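Local coordinates for protein putative thiol-disulfide oxidoreductase (Bacteroides vulgatus, PDB 4GRF) that probably acts as a thiol-disulfide oxidoreductase, this chain being the thioredoxin-like domain of a longer protein, at residues A[30-36]-A[62-68]. Residues are numbered along the deposited sequence; the frame is centred on the assembly and turned at random.
Sequences KYVLVDF and GFTIYGV. With SO4 (sulfate ion), chain E.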
ATOM      1  N   LYS A  30       7.160   7.090   9.744  1.00 18.88           N
ATOM      2  CA  LYS A  30       6.092   6.166  10.089  1.00 19.27           C
ATOM      3  C   LYS A  30       6.337   4.781   9.513  1.00 15.93           C
ATOM      4  O   LYS A  30       7.055   4.631   8.539  1.00 19.11           O
ATOM      5  CB  LYS A  30       4.754   6.660   9.543  1.00 20.68           C
ATOM      6  CG  LYS A  30       4.282   7.932  10.197  1.00 27.77           C
ATOM      7  CD  LYS A  30       2.933   8.349   9.660  1.00 23.82           C
ATOM      8  CE  LYS A  30       2.496   9.652  10.299  1.00 35.52           C
ATOM      9  NZ  LYS A  30       1.070   9.907   9.976  1.00 43.49           N
ATOM     10  N   TYR A  31       5.773   3.759  10.165  1.00 19.91           N
ATOM     11  CA  TYR A  31       5.605   2.471   9.528  1.00 19.42           C
ATOM     12  C   TYR A  31       4.506   2.647   8.486  1.00 18.97           C
ATOM     13  O   TYR A  31       3.503   3.298   8.744  1.00 18.82           O
ATOM     14  CB  TYR A  31       5.213   1.404  10.547  1.00 20.48           C
ATOM     15  CG  TYR A  31       6.385   0.894  11.325  1.00 18.03           C
ATOM     16  CD1 TYR A  31       7.201  -0.101  10.815  1.00 19.01           C
ATOM     17  CD2 TYR A  31       6.651   1.373  12.598  1.00 18.27           C
ATOM     18  CE1 TYR A  31       8.281  -0.588  11.538  1.00 20.45           C
ATOM     19  CE2 TYR A  31       7.728   0.901  13.319  1.00 18.91           C
ATOM     20  CZ  TYR A  31       8.546  -0.066  12.787  1.00 20.49           C
ATOM     21  OH  TYR A  31       9.621  -0.520  13.522  1.00 22.97           O
ATOM     22  N   VAL A  32       4.721   2.064   7.309  1.00 16.80           N
ATOM     23  CA  VAL A  32       3.769   2.173   6.225  1.00 17.36           C
ATOM     24  C   VAL A  32       3.521   0.794   5.648  1.00 15.87           C
ATOM     25  O   VAL A  32       4.453   0.133   5.217  1.00 16.93           O
ATOM     26  CB  VAL A  32       4.336   3.041   5.079  1.00 23.25           C
ATOM     27  CG1 VAL A  32       3.228   3.339   4.067  1.00 20.99           C
ATOM     28  CG2 VAL A  32       4.935   4.332   5.608  1.00 23.81           C
ATOM     29  N   LEU A  33       2.264   0.378   5.622  1.00 16.71           N
ATOM     30  CA  LEU A  33       1.878  -0.768   4.851  1.00 13.65           C
ATOM     31  C   LEU A  33       1.659  -0.250   3.445  1.00 16.30           C
ATOM     32  O   LEU A  33       0.886   0.693   3.236  1.00 16.86           O
ATOM     33  CB  LEU A  33       0.573  -1.345   5.392  1.00 16.56           C
ATOM     34  CG  LEU A  33       0.261  -2.837   5.319  1.00 33.01           C
ATOM     35  CD1 LEU A  33       1.341  -3.723   5.939  1.00 23.24           C
ATOM     36  CD2 LEU A  33      -1.045  -3.059   6.066  1.00 33.20           C
ATOM     37  N   VAL A  34       2.373  -0.829   2.493  1.00 14.88           N
ATOM     38  CA  VAL A  34       2.192  -0.483   1.097  1.00 12.96           C
ATOM     39  C   VAL A  34       1.394  -1.610   0.422  1.00 13.54           C
ATOM     40  O   VAL A  34       1.797  -2.783   0.465  1.00 16.85           O
ATOM     41  CB  VAL A  34       3.539  -0.268   0.410  1.00 17.07           C
ATOM     42  CG1 VAL A  34       3.337   0.178  -1.028  1.00 17.49           C
ATOM     43  CG2 VAL A  34       4.346   0.768   1.169  1.00 16.42           C
ATOM     44  N   ASP A  35       0.238  -1.239  -0.107  1.00 15.02           N
ATOM     45  CA  ASP A  35      -0.699  -2.167  -0.726  1.00 13.95           C
ATOM     46  C   ASP A  35      -0.778  -1.894  -2.214  1.00 15.72           C
ATOM     47  O   ASP A  35      -1.374  -0.899  -2.621  1.00 16.19           O
ATOM     48  CB  ASP A  35      -2.067  -1.947  -0.088  1.00 15.94           C
ATOM     49  CG  ASP A  35      -3.137  -2.797  -0.684  1.00 26.15           C
ATOM     50  OD1 ASP A  35      -2.789  -3.817  -1.304  1.00 21.61           O
ATOM     51  OD2 ASP A  35      -4.329  -2.419  -0.534  1.00 20.75           O
ATOM     52  N   PHE A  36      -0.132  -2.737  -3.014  1.00 18.90           N
ATOM     53  CA  PHE A  36      -0.223  -2.658  -4.462  1.00 16.84           C
ATOM     54  C   PHE A  36      -1.434  -3.470  -4.934  1.00 16.79           C
ATOM     55  O   PHE A  36      -1.579  -4.658  -4.618  1.00 18.19           O
ATOM     56  CB  PHE A  36       1.022  -3.227  -5.138  1.00 15.18           C
ATOM     57  CG  PHE A  36       2.321  -2.514  -4.810  1.00 15.77           C
ATOM     58  CD1 PHE A  36       3.056  -2.864  -3.696  1.00 16.51           C
ATOM     59  CD2 PHE A  36       2.829  -1.541  -5.651  1.00 20.92           C
ATOM     60  CE1 PHE A  36       4.268  -2.229  -3.416  1.00 17.71           C
ATOM     61  CE2 PHE A  36       4.035  -0.919  -5.379  1.00 22.26           C
ATOM     62  CZ  PHE A  36       4.737  -1.255  -4.257  1.00 20.90           C
ATOM     63  N   GLY A  62       2.080   6.215  14.703  1.00 26.09           N
ATOM     64  CA  GLY A  62       3.215   6.262  13.790  1.00 30.62           C
ATOM     65  C   GLY A  62       3.085   5.204  12.702  1.00 25.36           C
ATOM     66  O   GLY A  62       4.056   4.511  12.379  1.00 23.71           O
ATOM     67  N   PHE A  63       1.863   5.064  12.194  1.00 23.43           N
ATOM     68  CA  PHE A  63       1.547   4.075  11.168  1.00 20.34           C
ATOM     69  C   PHE A  63       0.553   4.633  10.168  1.00 18.93           C
ATOM     70  O   PHE A  63      -0.399   5.329  10.525  1.00 20.11           O
ATOM     71  CB  PHE A  63       0.934   2.840  11.799  1.00 20.35           C
ATOM     72  CG  PHE A  63       0.426   1.827  10.799  1.00 15.84           C
ATOM     73  CD1 PHE A  63       1.303   1.027  10.118  1.00 17.99           C
ATOM     74  CD2 PHE A  63      -0.940   1.695  10.537  1.00 17.57           C
ATOM     75  CE1 PHE A  63       0.847   0.098   9.214  1.00 13.77           C
ATOM     76  CE2 PHE A  63      -1.403   0.780   9.627  1.00 21.46           C
ATOM     77  CZ  PHE A  63      -0.516  -0.029   8.955  1.00 20.34           C
ATOM     78  N   THR A  64       0.749   4.292   8.900  1.00 17.96           N
ATOM     79  CA  THR A  64      -0.291   4.541   7.916  1.00 18.21           C
ATOM     80  C   THR A  64      -0.310   3.453   6.820  1.00 14.84           C
ATOM     81  O   THR A  64       0.524   2.550   6.794  1.00 17.18           O
ATOM     82  CB  THR A  64      -0.194   5.955   7.306  1.00 23.86           C
ATOM     83  OG1 THR A  64      -1.398   6.253   6.588  1.00 22.05           O
ATOM     84  CG2 THR A  64       1.019   6.100   6.395  1.00 24.11           C
ATOM     85  N   ILE A  65      -1.314   3.537   5.955  1.00 16.18           N
ATOM     86  CA  ILE A  65      -1.380   2.676   4.781  1.00 15.36           C
ATOM     87  C   ILE A  65      -1.299   3.554   3.553  1.00 12.65           C
ATOM     88  O   ILE A  65      -1.961   4.611   3.450  1.00 16.38           O
ATOM     89  CB  ILE A  65      -2.673   1.825   4.751  1.00 16.81           C
ATOM     90  CG1 ILE A  65      -2.786   0.970   6.040  1.00 16.46           C
ATOM     91  CG2 ILE A  65      -2.719   0.971   3.485  1.00 20.97           C
ATOM     92  CD1 ILE A  65      -4.059   0.142   6.155  1.00 20.62           C
ATOM     93  N   TYR A  66      -0.459   3.113   2.616  1.00 14.98           N
ATOM     94  CA  TYR A  66      -0.253   3.768   1.336  1.00 15.22           C
ATOM     95  C   TYR A  66      -0.686   2.786   0.243  1.00 16.07           C
ATOM     96  O   TYR A  66      -0.027   1.770  -0.029  1.00 16.47           O
ATOM     97  CB  TYR A  66       1.222   4.144   1.199  1.00 16.15           C
ATOM     98  CG  TYR A  66       1.659   4.890  -0.061  1.00 15.96           C
ATOM     99  CD1 TYR A  66       1.130   6.126  -0.401  1.00 15.35           C
ATOM    100  CD2 TYR A  66       2.683   4.387  -0.848  1.00 15.36           C
ATOM    101  CE1 TYR A  66       1.573   6.813  -1.519  1.00 15.72           C
ATOM    102  CE2 TYR A  66       3.129   5.054  -1.966  1.00 17.04           C
ATOM    103  CZ  TYR A  66       2.586   6.271  -2.298  1.00 17.85           C
ATOM    104  OH  TYR A  66       3.045   6.931  -3.413  1.00 17.04           O
ATOM    105  N   GLY A  67      -1.850   3.050  -0.345  1.00 15.67           N
ATOM    106  CA  GLY A  67      -2.356   2.188  -1.398  1.00 18.35           C
ATOM    107  C   GLY A  67      -1.916   2.683  -2.759  1.00 15.32           C
ATOM    108  O   GLY A  67      -1.999   3.890  -3.056  1.00 16.83           O
ATOM    109  N   VAL A  68      -1.428   1.747  -3.575  1.00 17.47           N
ATOM    110  CA  VAL A  68      -0.840   2.043  -4.868  1.00 14.15           C
ATOM    111  C   VAL A  68      -1.529   1.235  -5.938  1.00 16.22           C
ATOM    112  O   VAL A  68      -1.375   0.017  -5.987  1.00 16.98           O
ATOM    113  CB  VAL A  68       0.668   1.735  -4.869  1.00 18.75           C
ATOM    114  CG1 VAL A  68       1.287   2.094  -6.211  1.00 20.93           C
ATOM    115  CG2 VAL A  68       1.355   2.462  -3.732  1.00 16.71           C
TER
HETATM  116  S   SO4 E 504      -2.536   9.551   7.555  1.00 47.62           S
HETATM  117  O1  SO4 E 504      -2.136  10.241   8.803  1.00 70.93           O
HETATM  118  O2  SO4 E 504      -2.720   8.103   7.847  1.00 36.26           O
HETATM  119  O3  SO4 E 504      -3.808  10.120   7.049  1.00 61.39           O
HETATM  120  O4  SO4 E 504      -1.480   9.768   6.531  1.00 39.57           O
HETATM  121  O   HOH W   1      -1.291   8.013  10.307  1.00 29.60           O
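With CG anti to the backbone N (chi1 173°), the ring of Phe-63 lies over the sheet face beside Tyr-31 and Leu-33: CB of Tyr-31 meets the ring edge in plane at CD1, and CB of Leu-33 lies 4.0 Å from CZ. On the other face of the sheet Val-32 has CG1 likewise anti to its N; the side chains of Val-32 and Tyr-66 cross obliquely, CG1 to CB 3.6 Å. Further along, Val-34 CG1 meets Val-68 CG2, while CG1 of Val-68 lies beside CD2 of Phe-36 at 4.0 Å, the two side chains pointing the same way. The backbones run parallel, 23° apart, in register from Tyr-31 beside Phe-63 to Phe-36 beside Val-68. Six hydrogen bonds join them, the N and O of Tyr-31, Leu-33 and Asp-35 each taking one; the straightest, Tyr-66 N to Leu-33 O (2.8 Å), has an angle of 175° at the hydrogen. These are the central strand 31-37 of a thioredoxin fold and its neighbour 63-69, linked by a beta-alpha-beta crossover that carries the Cys-41 to Cys-44 disulfide and helix 48-58. Strand 112-116 flanks 31-36 on its other side, antiparallel; helices 48-58 and 129-140 pack against Leu-33 and Phe-63. The hydroxyl of Tyr-66 is held by Val-22 O. At the start of the pair, the extended chain of Lys-30 brings NZ to a water within bonding distance of Phe-63 O and sulfate O1, and Thr-64 OG1 donates to O2 of this sulfate, probably a crystallisation additive, at 2.6 Å; Tyr-55 and Asn-89 also bind the ion.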